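Local coordinates for protein amine oxidase (Emericella nidulans, PDB 3PGB) that probably oxidises primary amines to aldehydes, using a copper ion and a topaquinone cofactor formed from one of its own tyrosines, at residues G381-L386 with N537-F542; D533-F538 with W691-M696. One frame throughout, in Å; residues are numbered along the deposited sequence.

Contact 1. Residues G381-L386 with N537-F542. With CA (calcium ion), chain F.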
loop_
_atom_site.group_PDB
_atom_site.type_symbol
_atom_site.label_atom_id
_atom_site.label_comp_id
_atom_site.label_asym_id
_atom_site.label_seq_id
_atom_site.Cartn_x
_atom_site.Cartn_y
_atom_site.Cartn_z
ATOM N N GLY A 381 5.488 -6.150 -18.279
ATOM C CA GLY A 381 4.133 -6.203 -18.830
ATOM C C GLY A 381 3.234 -7.287 -18.285
ATOM O O GLY A 381 3.701 -8.335 -17.855
ATOM N N LEU A 382 1.933 -7.018 -18.300
ATOM C CA LEU A 382 0.927 -8.014 -17.923
ATOM C C LEU A 382 1.055 -9.254 -18.811
ATOM O O LEU A 382 1.296 -9.157 -20.017
ATOM C CB LEU A 382 -0.482 -7.423 -18.043
ATOM C CG LEU A 382 -1.666 -8.327 -17.690
ATOM C CD1 LEU A 382 -1.532 -8.917 -16.278
ATOM C CD2 LEU A 382 -2.976 -7.550 -17.836
ATOM N N GLN A 383 0.919 -10.419 -18.194
ATOM C CA GLN A 383 1.055 -11.685 -18.900
ATOM C C GLN A 383 -0.257 -12.455 -18.964
ATOM O O GLN A 383 -0.573 -13.045 -19.995
ATOM C CB GLN A 383 2.125 -12.527 -18.227
ATOM C CG GLN A 383 3.505 -11.944 -18.383
ATOM C CD GLN A 383 3.958 -12.004 -19.805
ATOM O OE1 GLN A 383 4.194 -13.084 -20.333
ATOM N NE2 GLN A 383 4.047 -10.849 -20.456
ATOM N N GLU A 384 -1.006 -12.447 -17.861
ATOM C CA GLU A 384 -2.332 -13.055 -17.812
ATOM C C GLU A 384 -3.031 -12.640 -16.511
ATOM O O GLU A 384 -2.373 -12.246 -15.544
ATOM C CB GLU A 384 -2.205 -14.585 -17.899
ATOM C CG GLU A 384 -3.506 -15.373 -17.894
ATOM C CD GLU A 384 -4.363 -15.097 -19.103
ATOM O OE1 GLU A 384 -5.023 -14.039 -19.145
ATOM O OE2 GLU A 384 -4.394 -15.954 -20.007
ATOM N N ALA A 385 -4.360 -12.719 -16.501
ATOM C CA ALA A 385 -5.145 -12.476 -15.287
ATOM C C ALA A 385 -6.016 -13.687 -15.002
ATOM O O ALA A 385 -6.741 -14.153 -15.881
ATOM C CB ALA A 385 -6.014 -11.236 -15.445
ATOM N N LEU A 386 -5.947 -14.188 -13.773
ATOM C CA LEU A 386 -6.773 -15.310 -13.358
ATOM C C LEU A 386 -7.895 -14.819 -12.451
ATOM O O LEU A 386 -7.668 -13.979 -11.579
ATOM C CB LEU A 386 -5.921 -16.367 -12.643
ATOM C CG LEU A 386 -6.631 -17.538 -11.958
ATOM C CD1 LEU A 386 -7.623 -18.197 -12.889
ATOM C CD2 LEU A 386 -5.620 -18.542 -11.459
ATOM N N ASN A 537 -0.357 -12.018 -13.507
ATOM C CA ASN A 537 1.080 -12.296 -13.663
ATOM C C ASN A 537 1.756 -11.223 -14.489
ATOM O O ASN A 537 1.241 -10.833 -15.530
ATOM C CB ASN A 537 1.313 -13.661 -14.326
ATOM C CG ASN A 537 2.758 -14.141 -14.194
ATOM O OD1 ASN A 537 3.488 -14.267 -15.188
ATOM N ND2 ASN A 537 3.178 -14.403 -12.963
ATOM N N PHE A 538 2.918 -10.770 -14.027
ATOM C CA PHE A 538 3.690 -9.744 -14.717
ATOM C C PHE A 538 5.095 -10.243 -15.009
ATOM O O PHE A 538 5.729 -10.847 -14.143
ATOM C CB PHE A 538 3.769 -8.480 -13.863
ATOM C CG PHE A 538 2.503 -7.671 -13.852
ATOM C CD1 PHE A 538 1.489 -7.961 -12.958
ATOM C CD2 PHE A 538 2.337 -6.612 -14.723
ATOM C CE1 PHE A 538 0.322 -7.209 -12.940
ATOM C CE2 PHE A 538 1.174 -5.858 -14.714
ATOM C CZ PHE A 538 0.169 -6.155 -13.826
ATOM N N LYS A 539 5.580 -9.983 -16.223
ATOM C CA LYS A 539 6.956 -10.310 -16.598
ATOM C C LYS A 539 7.865 -9.107 -16.342
ATOM O O LYS A 539 7.628 -8.023 -16.876
ATOM C CB LYS A 539 7.020 -10.711 -18.066
ATOM C CG LYS A 539 8.390 -11.200 -18.531
ATOM C CD LYS A 539 8.386 -11.476 -20.018
ATOM C CE LYS A 539 9.710 -12.024 -20.495
ATOM N NZ LYS A 539 9.700 -12.298 -21.968
ATOM N N ALA A 540 8.893 -9.306 -15.519
ATOM C CA ALA A 540 9.867 -8.267 -15.203
ATOM C C ALA A 540 11.267 -8.739 -15.608
ATOM O O ALA A 540 11.956 -9.403 -14.839
ATOM C CB ALA A 540 9.816 -7.933 -13.717
ATOM N N ASP A 541 11.677 -8.398 -16.826
ATOM C CA ASP A 541 12.983 -8.803 -17.337
ATOM C C ASP A 541 14.048 -7.792 -16.934
ATOM O O ASP A 541 14.520 -7.011 -17.765
ATOM C CB ASP A 541 12.935 -8.960 -18.865
ATOM C CG ASP A 541 14.210 -9.561 -19.439
ATOM O OD1 ASP A 541 15.116 -9.939 -18.668
ATOM O OD2 ASP A 541 14.312 -9.647 -20.678
ATOM N N PHE A 542 14.433 -7.812 -15.661
ATOM C CA PHE A 542 15.506 -6.943 -15.181
ATOM C C PHE A 542 16.818 -7.323 -15.850
ATOM O O PHE A 542 17.183 -8.496 -15.854
ATOM C CB PHE A 542 15.698 -7.075 -13.666
ATOM C CG PHE A 542 14.529 -6.607 -12.862
ATOM C CD1 PHE A 542 14.437 -5.288 -12.458
ATOM C CD2 PHE A 542 13.529 -7.485 -12.508
ATOM C CE1 PHE A 542 13.360 -4.857 -11.722
ATOM C CE2 PHE A 542 12.458 -7.064 -11.775
ATOM C CZ PHE A 542 12.369 -5.744 -11.383
HETATM CA CA CA F . 17.146 -10.310 -17.504
HETATM O O HOH W 1 18.954 -10.546 -15.761
#
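G381, L382 and Q383 pair with K539, F538 and N537 in a buried antiparallel contact between strands 374-389 and 532-542, inside the copper amine oxidase catalytic domain. G381 and K539 form a hydrogen-bonded pair, with K539 N donating to G381 O at 3.0 Å and G381 N returning a bond to K539 O at 3.2 Å. Next comes the non-hydrogen-bonded pair L382-F538. Beyond it the spacing breaks: N537 O accepts from Q383 N at 2.7 Å, whereas N537 N donates to E384 O at 2.9 Å. Two residues thus face one, and the helical psi of Q383 (-41°) accommodates the extra residue.

On one side of the sheet, L382 holds CG anti to its backbone N (chi1 180°), which carries CD1 over a face of the F538 ring. In this CH-pi contact L382 CD1 is 4.3 Å from the centroid of the F538 ring, offset toward the rim. Q383 CG, beside its own backbone N (chi1 -68°), rests on K539 CB at 3.7 Å, and the bend at chi2 brings CD and NE2 alongside the same carbon. The amide end of Q383 and N537 OD1 find polar partners at S658, while K539 extends to P656 O and E379. The carboxylate of E384 leads away from the facing strand: OE1 takes the A385 backbone N-H with its anti lone pair, and OE2 bonds S404, next to D403, the predicted proton acceptor. Farther along, D541 OD1 and F542 O bind calcium together with D543, D687 and L688. The irregular pairing is a beta bulge, set in the beta-sandwich core of this enzyme family.

Contact 2. Residues D533-F538 with W691-M696. With CU (copper (II) ion), chain D.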
loop_
_atom_site.group_PDB
_atom_site.type_symbol
_atom_site.label_atom_id
_atom_site.label_comp_id
_atom_site.label_asym_id
_atom_site.label_seq_id
_atom_site.Cartn_x
_atom_site.Cartn_y
_atom_site.Cartn_z
ATOM N N ASP A 533 -10.202 -15.712 -6.298
ATOM C CA ASP A 533 -8.852 -15.165 -6.248
ATOM C C ASP A 533 -8.547 -14.440 -7.556
ATOM O O ASP A 533 -8.744 -14.990 -8.647
ATOM C CB ASP A 533 -7.814 -16.267 -6.029
ATOM C CG ASP A 533 -7.660 -16.668 -4.565
ATOM O OD1 ASP A 533 -8.350 -16.103 -3.681
ATOM O OD2 ASP A 533 -6.829 -17.565 -4.303
ATOM N N HIS A 534 -8.091 -13.198 -7.438
ATOM C CA HIS A 534 -7.511 -12.490 -8.558
ATOM C C HIS A 534 -6.023 -12.763 -8.501
ATOM O O HIS A 534 -5.390 -12.527 -7.464
ATOM C CB HIS A 534 -7.720 -10.985 -8.436
ATOM C CG HIS A 534 -9.135 -10.544 -8.614
ATOM N ND1 HIS A 534 -9.709 -10.370 -9.853
ATOM C CD2 HIS A 534 -10.080 -10.202 -7.709
ATOM C CE1 HIS A 534 -10.953 -9.956 -9.703
ATOM N NE2 HIS A 534 -11.203 -9.844 -8.410
ATOM N N VAL A 535 -5.463 -13.271 -9.591
ATOM C CA VAL A 535 -4.018 -13.391 -9.697
ATOM C C VAL A 535 -3.640 -12.887 -11.073
ATOM O O VAL A 535 -4.144 -13.391 -12.074
ATOM C CB VAL A 535 -3.518 -14.844 -9.499
ATOM C CG1 VAL A 535 -2.004 -14.870 -9.434
ATOM C CG2 VAL A 535 -4.105 -15.459 -8.239
ATOM N N LEU A 536 -2.784 -11.869 -11.108
ATOM C CA LEU A 536 -2.355 -11.263 -12.361
ATOM C C LEU A 536 -0.845 -11.356 -12.459
ATOM O O LEU A 536 -0.141 -10.845 -11.597
ATOM C CB LEU A 536 -2.809 -9.803 -12.435
ATOM C CG LEU A 536 -4.329 -9.589 -12.417
ATOM C CD1 LEU A 536 -4.834 -9.378 -11.003
ATOM C CD2 LEU A 536 -4.716 -8.406 -13.293
ATOM N N ASN A 537 -0.357 -12.018 -13.507
ATOM C CA ASN A 537 1.080 -12.296 -13.663
ATOM C C ASN A 537 1.756 -11.223 -14.489
ATOM O O ASN A 537 1.241 -10.833 -15.530
ATOM C CB ASN A 537 1.313 -13.661 -14.326
ATOM C CG ASN A 537 2.758 -14.141 -14.194
ATOM O OD1 ASN A 537 3.488 -14.267 -15.188
ATOM N ND2 ASN A 537 3.178 -14.403 -12.963
ATOM N N PHE A 538 2.918 -10.770 -14.027
ATOM C CA PHE A 538 3.690 -9.744 -14.717
ATOM C C PHE A 538 5.095 -10.243 -15.009
ATOM O O PHE A 538 5.729 -10.847 -14.143
ATOM C CB PHE A 538 3.769 -8.480 -13.863
ATOM C CG PHE A 538 2.503 -7.671 -13.852
ATOM C CD1 PHE A 538 1.489 -7.961 -12.958
ATOM C CD2 PHE A 538 2.337 -6.612 -14.723
ATOM C CE1 PHE A 538 0.322 -7.209 -12.940
ATOM C CE2 PHE A 538 1.174 -5.858 -14.714
ATOM C CZ PHE A 538 0.169 -6.155 -13.826
ATOM N N TRP A 691 9.179 -13.290 -12.713
ATOM C CA TRP A 691 7.745 -13.346 -12.968
ATOM C C TRP A 691 7.005 -13.068 -11.656
ATOM O O TRP A 691 7.138 -13.825 -10.699
ATOM C CB TRP A 691 7.355 -14.729 -13.511
ATOM C CG TRP A 691 8.162 -15.182 -14.687
ATOM C CD1 TRP A 691 9.346 -15.858 -14.658
ATOM C CD2 TRP A 691 7.846 -14.998 -16.071
ATOM N NE1 TRP A 691 9.789 -16.103 -15.935
ATOM C CE2 TRP A 691 8.884 -15.585 -16.821
ATOM C CE3 TRP A 691 6.785 -14.394 -16.749
ATOM C CZ2 TRP A 691 8.893 -15.586 -18.216
ATOM C CZ3 TRP A 691 6.794 -14.398 -18.135
ATOM C CH2 TRP A 691 7.840 -14.991 -18.853
ATOM N N LEU A 692 6.232 -11.986 -11.617
ATOM C CA LEU A 692 5.584 -11.527 -10.382
ATOM C C LEU A 692 4.076 -11.624 -10.468
ATOM O O LEU A 692 3.487 -11.245 -11.483
ATOM C CB LEU A 692 5.938 -10.065 -10.108
ATOM C CG LEU A 692 7.410 -9.740 -9.920
ATOM C CD1 LEU A 692 7.581 -8.236 -9.888
ATOM C CD2 LEU A 692 7.953 -10.400 -8.651
ATOM N N ASN A 693 3.452 -12.113 -9.397
ATOM C CA ASN A 693 1.999 -12.085 -9.278
ATOM C C ASN A 693 1.521 -10.934 -8.401
ATOM O O ASN A 693 1.967 -10.780 -7.261
ATOM C CB ASN A 693 1.464 -13.406 -8.719
ATOM C CG ASN A 693 1.385 -14.503 -9.767
ATOM O OD1 ASN A 693 1.115 -14.241 -10.940
ATOM N ND2 ASN A 693 1.606 -15.740 -9.344
ATOM N N LEU A 694 0.637 -10.109 -8.951
ATOM C CA LEU A 694 -0.210 -9.262 -8.139
ATOM C C LEU A 694 -1.504 -10.043 -7.970
ATOM O O LEU A 694 -1.852 -10.851 -8.834
ATOM C CB LEU A 694 -0.462 -7.915 -8.816
ATOM C CG LEU A 694 0.760 -7.070 -9.198
ATOM C CD1 LEU A 694 0.319 -5.655 -9.536
ATOM C CD2 LEU A 694 1.806 -7.042 -8.116
ATOM N N GLY A 695 -2.208 -9.838 -6.863
ATOM C CA GLY A 695 -3.438 -10.580 -6.628
ATOM C C GLY A 695 -4.151 -10.278 -5.327
ATOM O O GLY A 695 -3.605 -9.609 -4.454
ATOM N N MET A 696 -5.376 -10.792 -5.212
ATOM C CA MET A 696 -6.263 -10.523 -4.078
ATOM C C MET A 696 -7.134 -11.734 -3.789
ATOM O O MET A 696 -7.537 -12.434 -4.716
ATOM C CB MET A 696 -7.223 -9.390 -4.421
ATOM C CG MET A 696 -6.604 -8.034 -4.612
ATOM S SD MET A 696 -7.368 -7.172 -6.004
ATOM C CE MET A 696 -6.189 -7.531 -7.314
HETATM CU CU CU D . -12.880 -9.557 -7.202
HETATM O O HOH W 2 -14.500 -8.514 -8.764
#
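The N537 amide and the W691 indole have nearly parallel planes but do not stack: OD1 of N537, bonded to S658, comes in obliquely beside W691 CE3 at 3.7 Å. The same amide stands 68° from the N693 amide. The F538 ring has L692 O at its edge, near the ring plane, while L694 CD1 meets F538 CE1 obliquely at 3.7 Å. Around the H534 imidazole, water 2 sits at the edge in plane, and M696 SD approaches obliquely, 5.0 Å from the ring centroid. These groups ride on a regular antiparallel pair of the catalytic beta-sandwich.

Five secure backbone bonds join H534, L536 and F538 to M696, L694 and L692, among them the straight L536 N to L694 O bond of 2.7 Å; a sixth, M696 N to H534 O, is less certain. H534, L536 and F538 share their side of the sheet with L692, L694 and M696, where M696 CE reaches H534 CB at 3.9 Å. H534 NE2 binds copper at 2.1 Å; H532 and H698, on the same two strands, are the other protein ligands, consistent with the pairing holding the histidines in register around the metal.

On the other side, chi1 of -172° sends V535 CG1 to N693 CG at 3.4 Å. N693 ND2 is taken up by the carbonyls of Y644 and W641. N537 ND2 donates to N693 OD1 at 2.9 Å; this acceptor lies in the N537 amide plane, but the donor stands 56° above the N693 carbonyl plane.

In the fold
Contacts 1 and 2 are both buried and share strand 532-542, which runs between strands 374-389 and 686-698. Contact 2 is the more regular and extensive, burying 609 Å² against 350 Å² for contact 1, where a bulge interrupts the pairing. Their chemistry follows opposite ends of the shared strand: its beginning in contact 2 carries a copper ligand, its end in contact 1 two calcium ligands. Direct links tie the pair together. L386 N lies 2.6 Å from V535 O, a probable hydrogen bond, and W691 CZ3 packs against K539 CG at 3.6 Å. The F538 ring serves both, meeting L382 in one and L694 in the other.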